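Local structure of peroxiredoxin (Clostridioides difficile, 6TSB) at residues P36-Y41 and L53-I58; Q121-I126 and R166-D171; F202-Y207 and A239-L244. The protein couples a probable thiol peroxidase to a chitinase in the spore coat, this chain being the family 18 glycosyl hydrolase domain that cleaves the beta-1,4 links of chitin. All coordinates share one frame; numbering follows the deposited sequence.

Contact 1 of 3, residues P36-Y41 and L53-I58; sequences PIVAEY and LLDAVI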
loop_
_atom_site.group_PDB
_atom_site.type_symbol
_atom_site.label_atom_id
_atom_site.label_comp_id
_atom_site.label_asym_id
_atom_site.label_seq_id
_atom_site.Cartn_x
_atom_site.Cartn_y
_atom_site.Cartn_z
ATOM N N PRO A 36 -25.370 0.016 -15.729
ATOM C CA PRO A 36 -24.047 -0.140 -16.334
ATOM C C PRO A 36 -23.524 -1.578 -16.223
ATOM O O PRO A 36 -23.772 -2.208 -15.221
ATOM C CB PRO A 36 -23.145 0.820 -15.550
ATOM C CG PRO A 36 -23.801 0.901 -14.195
ATOM C CD PRO A 36 -25.290 0.726 -14.445
ATOM N N ILE A 37 -22.850 -2.043 -17.276
ATOM C CA ILE A 37 -22.617 -3.483 -17.547
ATOM C C ILE A 37 -21.146 -3.768 -17.316
ATOM O O ILE A 37 -20.320 -2.814 -17.330
ATOM C CB ILE A 37 -23.053 -3.914 -18.960
ATOM C CG1 ILE A 37 -22.223 -3.274 -20.072
ATOM C CG2 ILE A 37 -24.541 -3.708 -19.187
ATOM C CD1 ILE A 37 -22.504 -3.885 -21.439
ATOM N N VAL A 38 -20.847 -5.037 -17.063
ATOM C CA VAL A 38 -19.452 -5.530 -16.918
ATOM C C VAL A 38 -19.213 -6.560 -18.017
ATOM O O VAL A 38 -20.046 -7.476 -18.175
ATOM C CB VAL A 38 -19.209 -6.141 -15.529
ATOM C CG1 VAL A 38 -17.763 -6.534 -15.381
ATOM C CG2 VAL A 38 -19.590 -5.186 -14.410
ATOM N N ALA A 39 -18.064 -6.473 -18.662
ATOM C CA ALA A 39 -17.713 -7.357 -19.781
ATOM C C ALA A 39 -16.228 -7.685 -19.733
ATOM O O ALA A 39 -15.480 -6.875 -19.163
ATOM C CB ALA A 39 -18.076 -6.684 -21.078
ATOM N N GLU A 40 -15.845 -8.823 -20.338
ATOM C CA GLU A 40 -14.442 -9.135 -20.679
ATOM C C GLU A 40 -14.334 -9.627 -22.116
ATOM O O GLU A 40 -15.239 -10.346 -22.586
ATOM C CB GLU A 40 -13.856 -10.202 -19.759
ATOM C CG GLU A 40 -14.039 -9.896 -18.291
ATOM C CD GLU A 40 -13.339 -10.857 -17.339
ATOM O OE1 GLU A 40 -14.008 -11.826 -16.883
ATOM O OE2 GLU A 40 -12.142 -10.636 -17.060
ATOM N N TYR A 41 -13.248 -9.199 -22.755
ATOM C CA TYR A 41 -12.615 -9.833 -23.929
ATOM C C TYR A 41 -12.016 -11.142 -23.408
ATOM O O TYR A 41 -11.348 -11.153 -22.356
ATOM C CB TYR A 41 -11.597 -8.900 -24.625
ATOM C CG TYR A 41 -12.228 -7.793 -25.445
ATOM C CD1 TYR A 41 -12.713 -6.634 -24.850
ATOM C CD2 TYR A 41 -12.411 -7.913 -26.814
ATOM C CE1 TYR A 41 -13.333 -5.632 -25.586
ATOM C CE2 TYR A 41 -13.015 -6.914 -27.565
ATOM C CZ TYR A 41 -13.470 -5.758 -26.958
ATOM O OH TYR A 41 -14.087 -4.781 -27.683
ATOM N N LEU A 53 -19.977 -13.026 -12.806
ATOM C CA LEU A 53 -19.360 -11.681 -12.687
ATOM C C LEU A 53 -19.749 -10.743 -13.849
ATOM O O LEU A 53 -19.664 -9.497 -13.633
ATOM C CB LEU A 53 -17.841 -11.838 -12.652
ATOM C CG LEU A 53 -17.245 -12.546 -11.439
ATOM C CD1 LEU A 53 -15.737 -12.608 -11.590
ATOM C CD2 LEU A 53 -17.621 -11.823 -10.149
ATOM N N LEU A 54 -20.135 -11.285 -15.013
ATOM C CA LEU A 54 -20.147 -10.571 -16.323
ATOM C C LEU A 54 -21.573 -10.456 -16.868
ATOM O O LEU A 54 -22.327 -11.415 -16.698
ATOM C CB LEU A 54 -19.280 -11.352 -17.308
ATOM C CG LEU A 54 -17.877 -11.655 -16.808
ATOM C CD1 LEU A 54 -17.076 -12.388 -17.872
ATOM C CD2 LEU A 54 -17.178 -10.382 -16.373
ATOM N N ASP A 55 -21.910 -9.322 -17.504
ATOM C CA ASP A 55 -23.151 -9.161 -18.309
ATOM C C ASP A 55 -22.881 -9.647 -19.736
ATOM O O ASP A 55 -23.839 -9.993 -20.452
ATOM C CB ASP A 55 -23.637 -7.707 -18.332
ATOM C CG ASP A 55 -24.015 -7.132 -16.978
ATOM O OD1 ASP A 55 -25.118 -7.442 -16.532
ATOM O OD2 ASP A 55 -23.193 -6.378 -16.395
ATOM N N ALA A 56 -21.618 -9.609 -20.160
ATOM C CA ALA A 56 -21.239 -9.934 -21.544
ATOM C C ALA A 56 -19.775 -10.354 -21.633
ATOM O O ALA A 56 -18.920 -9.860 -20.861
ATOM C CB ALA A 56 -21.505 -8.750 -22.425
ATOM N N VAL A 57 -19.540 -11.280 -22.550
ATOM C CA VAL A 57 -18.208 -11.818 -22.931
ATOM C C VAL A 57 -18.021 -11.519 -24.419
ATOM O O VAL A 57 -19.012 -11.677 -25.226
ATOM C CB VAL A 57 -18.092 -13.327 -22.631
ATOM C CG1 VAL A 57 -18.050 -13.576 -21.142
ATOM C CG2 VAL A 57 -19.218 -14.137 -23.256
ATOM N N ILE A 58 -16.813 -11.098 -24.766
ATOM C CA ILE A 58 -16.465 -10.733 -26.159
ATOM C C ILE A 58 -15.374 -11.707 -26.570
ATOM O O ILE A 58 -14.252 -11.541 -26.103
ATOM C CB ILE A 58 -16.027 -9.258 -26.301
ATOM C CG1 ILE A 58 -17.068 -8.271 -25.769
ATOM C CG2 ILE A 58 -15.703 -8.970 -27.748
ATOM C CD1 ILE A 58 -16.693 -6.799 -25.960
HETATM O O HOH W 1 -23.628 -4.940 -13.944
#

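Contact 2 of 3, residues Q121-I126 and R166-D171; sequences QVNQMI and RDVIGD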
loop_
_atom_site.group_PDB
_atom_site.type_symbol
_atom_site.label_atom_id
_atom_site.label_comp_id
_atom_site.label_asym_id
_atom_site.label_seq_id
_atom_site.Cartn_x
_atom_site.Cartn_y
_atom_site.Cartn_z
ATOM N N GLN A 121 -21.762 -11.489 -44.200
ATOM C CA GLN A 121 -20.974 -12.540 -43.528
ATOM C C GLN A 121 -21.067 -12.361 -42.009
ATOM O O GLN A 121 -21.006 -13.364 -41.285
ATOM C CB GLN A 121 -19.527 -12.447 -43.987
ATOM C CG GLN A 121 -19.382 -12.724 -45.467
ATOM C CD GLN A 121 -18.031 -13.313 -45.768
ATOM O OE1 GLN A 121 -17.555 -14.220 -45.092
ATOM N NE2 GLN A 121 -17.410 -12.797 -46.807
ATOM N N VAL A 122 -21.164 -11.115 -41.543
ATOM C CA VAL A 122 -21.354 -10.829 -40.094
ATOM C C VAL A 122 -22.678 -11.464 -39.676
ATOM O O VAL A 122 -22.717 -12.171 -38.660
ATOM C CB VAL A 122 -21.296 -9.319 -39.804
ATOM C CG1 VAL A 122 -21.790 -8.986 -38.407
ATOM C CG2 VAL A 122 -19.877 -8.798 -40.019
ATOM N N ASN A 123 -23.729 -11.236 -40.452
ATOM C CA ASN A 123 -25.088 -11.693 -40.085
ATOM C C ASN A 123 -25.102 -13.219 -40.155
ATOM O O ASN A 123 -25.822 -13.845 -39.368
ATOM C CB ASN A 123 -26.139 -11.068 -40.984
ATOM C CG ASN A 123 -27.543 -11.411 -40.548
ATOM O OD1 ASN A 123 -28.294 -12.018 -41.303
ATOM N ND2 ASN A 123 -27.882 -11.072 -39.321
ATOM N N GLN A 124 -24.312 -13.783 -41.066
ATOM C CA GLN A 124 -24.205 -15.243 -41.226
ATOM C C GLN A 124 -23.529 -15.826 -39.988
ATOM O O GLN A 124 -24.027 -16.802 -39.458
ATOM C CB GLN A 124 -23.429 -15.617 -42.478
ATOM C CG GLN A 124 -23.747 -17.032 -42.921
ATOM C CD GLN A 124 -22.536 -17.714 -43.506
ATOM O OE1 GLN A 124 -22.206 -17.525 -44.678
ATOM N NE2 GLN A 124 -21.874 -18.518 -42.680
ATOM N N MET A 125 -22.420 -15.260 -39.552
ATOM C CA MET A 125 -21.718 -15.754 -38.346
ATOM C C MET A 125 -22.616 -15.589 -37.108
ATOM O O MET A 125 -22.589 -16.486 -36.237
ATOM C CB MET A 125 -20.403 -15.009 -38.168
ATOM C CG MET A 125 -19.679 -15.373 -36.909
ATOM S SD MET A 125 -18.198 -14.394 -36.799
ATOM C CE MET A 125 -17.272 -15.142 -38.136
ATOM N N ILE A 126 -23.416 -14.522 -37.027
ATOM C CA ILE A 126 -24.346 -14.292 -35.883
ATOM C C ILE A 126 -25.420 -15.382 -35.890
ATOM O O ILE A 126 -25.699 -15.914 -34.808
ATOM C CB ILE A 126 -24.964 -12.877 -35.879
ATOM C CG1 ILE A 126 -23.924 -11.814 -35.505
ATOM C CG2 ILE A 126 -26.176 -12.810 -34.957
ATOM C CD1 ILE A 126 -24.377 -10.386 -35.765
ATOM N N ARG A 166 -25.387 -2.796 -39.452
ATOM C CA ARG A 166 -26.641 -2.556 -38.684
ATOM C C ARG A 166 -27.883 -2.849 -39.541
ATOM O O ARG A 166 -28.918 -3.344 -38.967
ATOM C CB ARG A 166 -26.681 -1.126 -38.137
ATOM C CG ARG A 166 -27.987 -0.771 -37.426
ATOM C CD ARG A 166 -28.266 -1.656 -36.226
ATOM N NE ARG A 166 -27.404 -1.293 -35.098
ATOM C CZ ARG A 166 -27.283 -1.980 -33.962
ATOM N NH1 ARG A 166 -27.948 -3.112 -33.775
ATOM N NH2 ARG A 166 -26.475 -1.534 -33.018
ATOM N N ASP A 167 -27.845 -2.487 -40.830
ATOM C CA ASP A 167 -28.989 -2.679 -41.770
ATOM C C ASP A 167 -29.339 -4.182 -41.816
ATOM O O ASP A 167 -30.526 -4.513 -41.767
ATOM C CB ASP A 167 -28.716 -2.064 -43.157
ATOM C CG ASP A 167 -28.781 -0.532 -43.258
ATOM O OD1 ASP A 167 -29.138 0.131 -42.235
ATOM O OD2 ASP A 167 -28.465 0.012 -44.367
ATOM N N VAL A 168 -28.341 -5.069 -41.828
ATOM C CA VAL A 168 -28.543 -6.548 -41.965
ATOM C C VAL A 168 -28.864 -7.184 -40.597
ATOM O O VAL A 168 -29.851 -7.902 -40.539
ATOM C CB VAL A 168 -27.339 -7.201 -42.682
ATOM C CG1 VAL A 168 -27.386 -8.711 -42.700
ATOM C CG2 VAL A 168 -27.245 -6.701 -44.116
ATOM N N ILE A 169 -28.092 -6.929 -39.533
ATOM C CA ILE A 169 -28.218 -7.707 -38.259
ATOM C C ILE A 169 -29.446 -7.254 -37.481
ATOM O O ILE A 169 -29.929 -8.071 -36.692
ATOM C CB ILE A 169 -26.953 -7.644 -37.391
ATOM C CG1 ILE A 169 -26.790 -6.278 -36.711
ATOM C CG2 ILE A 169 -25.744 -8.053 -38.216
ATOM C CD1 ILE A 169 -25.652 -6.194 -35.721
ATOM N N GLY A 170 -29.927 -6.026 -37.712
ATOM C CA GLY A 170 -31.110 -5.433 -37.045
ATOM C C GLY A 170 -30.755 -4.654 -35.777
ATOM O O GLY A 170 -29.552 -4.576 -35.408
ATOM N N ASP A 171 -31.764 -4.087 -35.109
ATOM C CA ASP A 171 -31.582 -3.254 -33.890
ATOM C C ASP A 171 -31.412 -4.158 -32.659
ATOM O O ASP A 171 -30.725 -3.709 -31.712
ATOM C CB ASP A 171 -32.733 -2.258 -33.709
ATOM C CG ASP A 171 -32.919 -1.293 -34.869
ATOM O OD1 ASP A 171 -31.911 -0.943 -35.543
ATOM O OD2 ASP A 171 -34.072 -0.901 -35.091
HETATM O O HOH W 2 -29.211 -11.154 -37.006
#

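Contact 3 of 3, residues F202-Y207 and A239-L244; sequences FNLMSY and AMVRNL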
loop_
_atom_site.group_PDB
_atom_site.type_symbol
_atom_site.label_atom_id
_atom_site.label_comp_id
_atom_site.label_asym_id
_atom_site.label_seq_id
_atom_site.Cartn_x
_atom_site.Cartn_y
_atom_site.Cartn_z
ATOM N N PHE A 202 -19.277 1.987 -27.592
ATOM C CA PHE A 202 -17.902 2.295 -28.033
ATOM C C PHE A 202 -17.020 1.781 -26.909
ATOM O O PHE A 202 -17.241 2.224 -25.758
ATOM C CB PHE A 202 -17.715 3.794 -28.264
ATOM C CG PHE A 202 -16.354 4.144 -28.804
ATOM C CD1 PHE A 202 -15.262 4.257 -27.963
ATOM C CD2 PHE A 202 -16.156 4.302 -30.157
ATOM C CE1 PHE A 202 -14.001 4.564 -28.452
ATOM C CE2 PHE A 202 -14.890 4.607 -30.649
ATOM C CZ PHE A 202 -13.821 4.743 -29.803
ATOM N N ASN A 203 -16.181 0.793 -27.219
ATOM C CA ASN A 203 -15.321 0.067 -26.260
ATOM C C ASN A 203 -14.007 0.838 -26.218
ATOM O O ASN A 203 -13.086 0.593 -27.077
ATOM C CB ASN A 203 -15.155 -1.424 -26.606
ATOM C CG ASN A 203 -16.457 -2.210 -26.569
ATOM O OD1 ASN A 203 -17.520 -1.660 -26.227
ATOM N ND2 ASN A 203 -16.391 -3.479 -26.967
ATOM N N LEU A 204 -13.937 1.769 -25.268
ATOM C CA LEU A 204 -12.787 2.680 -25.143
ATOM C C LEU A 204 -11.605 1.867 -24.637
ATOM O O LEU A 204 -11.616 1.478 -23.471
ATOM C CB LEU A 204 -13.148 3.856 -24.221
ATOM C CG LEU A 204 -11.964 4.685 -23.719
ATOM C CD1 LEU A 204 -11.114 5.193 -24.859
ATOM C CD2 LEU A 204 -12.447 5.841 -22.860
ATOM N N MET A 205 -10.591 1.719 -25.467
ATOM C CA MET A 205 -9.334 1.002 -25.131
ATOM C C MET A 205 -8.376 1.972 -24.449
ATOM O O MET A 205 -7.385 2.415 -25.056
ATOM C CB MET A 205 -8.720 0.364 -26.374
ATOM C CG MET A 205 -9.630 -0.769 -26.889
ATOM S SD MET A 205 -8.945 -1.730 -28.253
ATOM C CE MET A 205 -8.491 -0.412 -29.396
ATOM N N SER A 206 -8.700 2.265 -23.197
ATOM C CA SER A 206 -8.041 3.289 -22.357
ATOM C C SER A 206 -6.841 2.640 -21.691
ATOM O O SER A 206 -6.841 2.585 -20.461
ATOM C CB SER A 206 -9.032 3.863 -21.371
ATOM O OG SER A 206 -10.080 2.949 -21.069
ATOM N N TYR A 207 -5.900 2.121 -22.492
ATOM C CA TYR A 207 -4.663 1.437 -22.031
ATOM C C TYR A 207 -3.656 1.434 -23.170
ATOM O O TYR A 207 -3.925 2.060 -24.196
ATOM C CB TYR A 207 -4.946 0.030 -21.501
ATOM C CG TYR A 207 -5.857 -0.819 -22.348
ATOM C CD1 TYR A 207 -5.390 -1.485 -23.475
ATOM C CD2 TYR A 207 -7.198 -0.965 -22.012
ATOM C CE1 TYR A 207 -6.231 -2.276 -24.243
ATOM C CE2 TYR A 207 -8.048 -1.735 -22.784
ATOM C CZ TYR A 207 -7.567 -2.383 -23.905
ATOM O OH TYR A 207 -8.430 -3.109 -24.659
ATOM N N ALA A 239 -9.324 12.280 -20.295
ATOM C CA ALA A 239 -9.252 13.079 -21.539
ATOM C C ALA A 239 -9.843 12.289 -22.735
ATOM O O ALA A 239 -10.372 12.938 -23.669
ATOM C CB ALA A 239 -7.822 13.509 -21.783
ATOM N N MET A 240 -9.762 10.946 -22.739
ATOM C CA MET A 240 -10.305 10.107 -23.844
ATOM C C MET A 240 -11.811 10.037 -23.704
ATOM O O MET A 240 -12.519 10.212 -24.726
ATOM C CB MET A 240 -9.724 8.695 -23.851
ATOM C CG MET A 240 -8.346 8.695 -24.412
ATOM S SD MET A 240 -7.776 7.033 -24.801
ATOM C CE MET A 240 -6.129 7.479 -25.340
ATOM N N VAL A 241 -12.300 9.906 -22.478
ATOM C CA VAL A 241 -13.771 9.925 -22.245
ATOM C C VAL A 241 -14.347 11.302 -22.614
ATOM O O VAL A 241 -15.417 11.353 -23.233
ATOM C CB VAL A 241 -14.100 9.567 -20.801
ATOM C CG1 VAL A 241 -15.601 9.515 -20.602
ATOM C CG2 VAL A 241 -13.435 8.263 -20.408
ATOM N N ARG A 242 -13.674 12.385 -22.230
ATOM C CA ARG A 242 -14.174 13.764 -22.494
ATOM C C ARG A 242 -14.096 14.044 -24.003
ATOM O O ARG A 242 -15.080 14.570 -24.530
ATOM C CB ARG A 242 -13.385 14.814 -21.697
ATOM C CG ARG A 242 -13.520 14.698 -20.180
ATOM C CD ARG A 242 -14.940 14.473 -19.666
ATOM N NE ARG A 242 -14.922 14.320 -18.221
ATOM C CZ ARG A 242 -15.941 13.911 -17.480
ATOM N NH1 ARG A 242 -17.099 13.594 -18.049
ATOM N NH2 ARG A 242 -15.780 13.806 -16.164
ATOM N N ASN A 243 -12.967 13.720 -24.653
ATOM C CA ASN A 243 -12.803 13.865 -26.119
ATOM C C ASN A 243 -13.945 13.152 -26.852
ATOM O O ASN A 243 -14.579 13.786 -27.736
ATOM C CB ASN A 243 -11.437 13.355 -26.556
ATOM C CG ASN A 243 -10.305 14.259 -26.134
ATOM O OD1 ASN A 243 -10.502 15.425 -25.771
ATOM N ND2 ASN A 243 -9.099 13.738 -26.237
ATOM N N LEU A 244 -14.245 11.895 -26.499
ATOM C CA LEU A 244 -15.342 11.142 -27.165
ATOM C C LEU A 244 -16.685 11.824 -26.887
ATOM O O LEU A 244 -17.538 11.847 -27.802
ATOM C CB LEU A 244 -15.363 9.684 -26.702
ATOM C CG LEU A 244 -14.212 8.821 -27.214
ATOM C CD1 LEU A 244 -14.163 7.515 -26.468
ATOM C CD2 LEU A 244 -14.317 8.551 -28.707
#

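Contact 1 of 3, residues P36-Y41 and L53-I58
Y41 and I58, neighbours on one face of a parallel strand pair, meet with the isoleucine fork laid on the phenol ring. I58 CD1 makes a CH-pi contact over the face, 3.8 Å from the centroid and displaced toward the rim. The chi1 of I58, -56°, sets CG2 anti to the backbone N and brings it 3.4 Å from Y41 CE2, while CG1 carries CD1 over the ring. On the face that carries E40 and V57, the E40 chain crosses the end of L54 at about a right angle: OE1 lies 3.3 Å from L54 CD1, and OE2 hydrogen-bonds S331 OG of the second subunit. D55 reaches across to the first strand, its OD2 accepting V38 N at 2.8 Å through the anti lone pair; a water joins the same oxygen to P36 O. D55 N to V38 O (2.7 Å) leads into the pairing, and E40 N to A56 O (3.3 Å) and I58 N to E40 O (2.8 Å) carry the ladder. These are the first two TIM-barrel strands; beside 37-41 the second subunit's strand takes the place usual for a chain's own last strand, consistent with a domain swap. The apolar pack of I58 leaves Y41 OH held by two polar partners, D135 OD2, within a sequence fitting the family DxDxE signature, and N203 ND2.

Contact 2 of 3, residues Q121-I126 and R166-D171
I169 offers its CG2 methyl to helix 112-128, and this one branch makes the apolar part of the contact. I126 CD1 reaches it at 3.6 Å, the two side chains crossing at about a right angle, and V122 CG1 lies farther off at 4.1 Å. With chi1 of I169 at 74°, CG1 sits between the backbone N and carbonyl carbon, and CG2 takes the place beside the N. The mixed contacts belong to N123, whose side chain runs past that of I169 in the opposite direction, ND2 resting 3.5 Å from I169 CA. Polar links across the pair go through solvent: one water donates to I169 O at 3.2 Å and accepts a weak bond from N123 ND2. Within 166-171, R166 folds back on the helix end, NH1 donating to G170 O at 2.7 Å in the carbonyl plane and almost exactly in the guanidinium plane. G170, with positive phi, leaves the helix here. The two helices are successive outer helices of the barrel, joined through strand 133-137. Direct contact is van der Waals, mostly methyl on methyl with the N123 amide alongside, whereas the R166 charge is met by D200 and the carbonyls of G170, K173 and I198, which probably steadies the chain just past the helix end.

Contact 3 of 3, residues F202-Y207 and A239-L244
The ring of F202 receives L244 over one face, CD2 standing 3.9 Å above the plane and offset toward the rim. The other methyl of the same leucine, CD1, comes to CE1 of the ring at 3.6 Å, so both ends of the fork touch the phenyl group, and the two side chains cross at about a right angle. The second flat group, the Y207 ring, has the carbonyl carbon of M205 over one face, a contact within its own segment, and its side chain leaves the backbone away from the helix. Next along the strand, L204 divides its fork between two helix residues. CD1 lies 3.8 Å from M240 SD, and CD2 lies 3.6 Å from V241 CG2. Two torsions make this division: chi1 (165°) carries CG out to the helix, and chi2 (55°) spreads CD1 to M240 and CD2 to V241. Strand 201-204 and helix 237-246 make a beta-alpha unit of the TIM barrel, running nearly antiparallel at 154° with 10.8 Å between the axes of their short segments. Past the strand, M205 and S206 are centres of two successive inverse gamma turns at its C-terminal end, the end where the active site lies in TIM barrels; M205 there packs on E139 and Y140. S206 OG bonds G257 O on the adjoining strand. M240 holds an extended chain beyond CG, which carries its sulfur to 4.5 Å from S206 CA, and its side chain comes about 5 Å from a bound PEG molecule.

All three contacts belong to a TIM barrel whose wall the second subunit completes next to strand 37-43, but they sample different layers of it. Contact 1 is strand to strand in the wall and contact 3 joins wall to outer helix, both in the core, about 13 and 10 Å from the chain's centre; contact 2, peripheral at about 28 Å, joins two outer helices. Backbone hydrogen bonds dominate the first, whereas the others rely on apolar side chains, contact 2 adding one water between the partly exposed N123 and I169. Contacts 1 and 3 share a sheet and meet directly, Y41 OH lying 2.7 Å from N203 ND2. Both touch the second subunit. The centre of contact 2 lies about 21 Å from that of contact 1 and about 26 Å from that of contact 3.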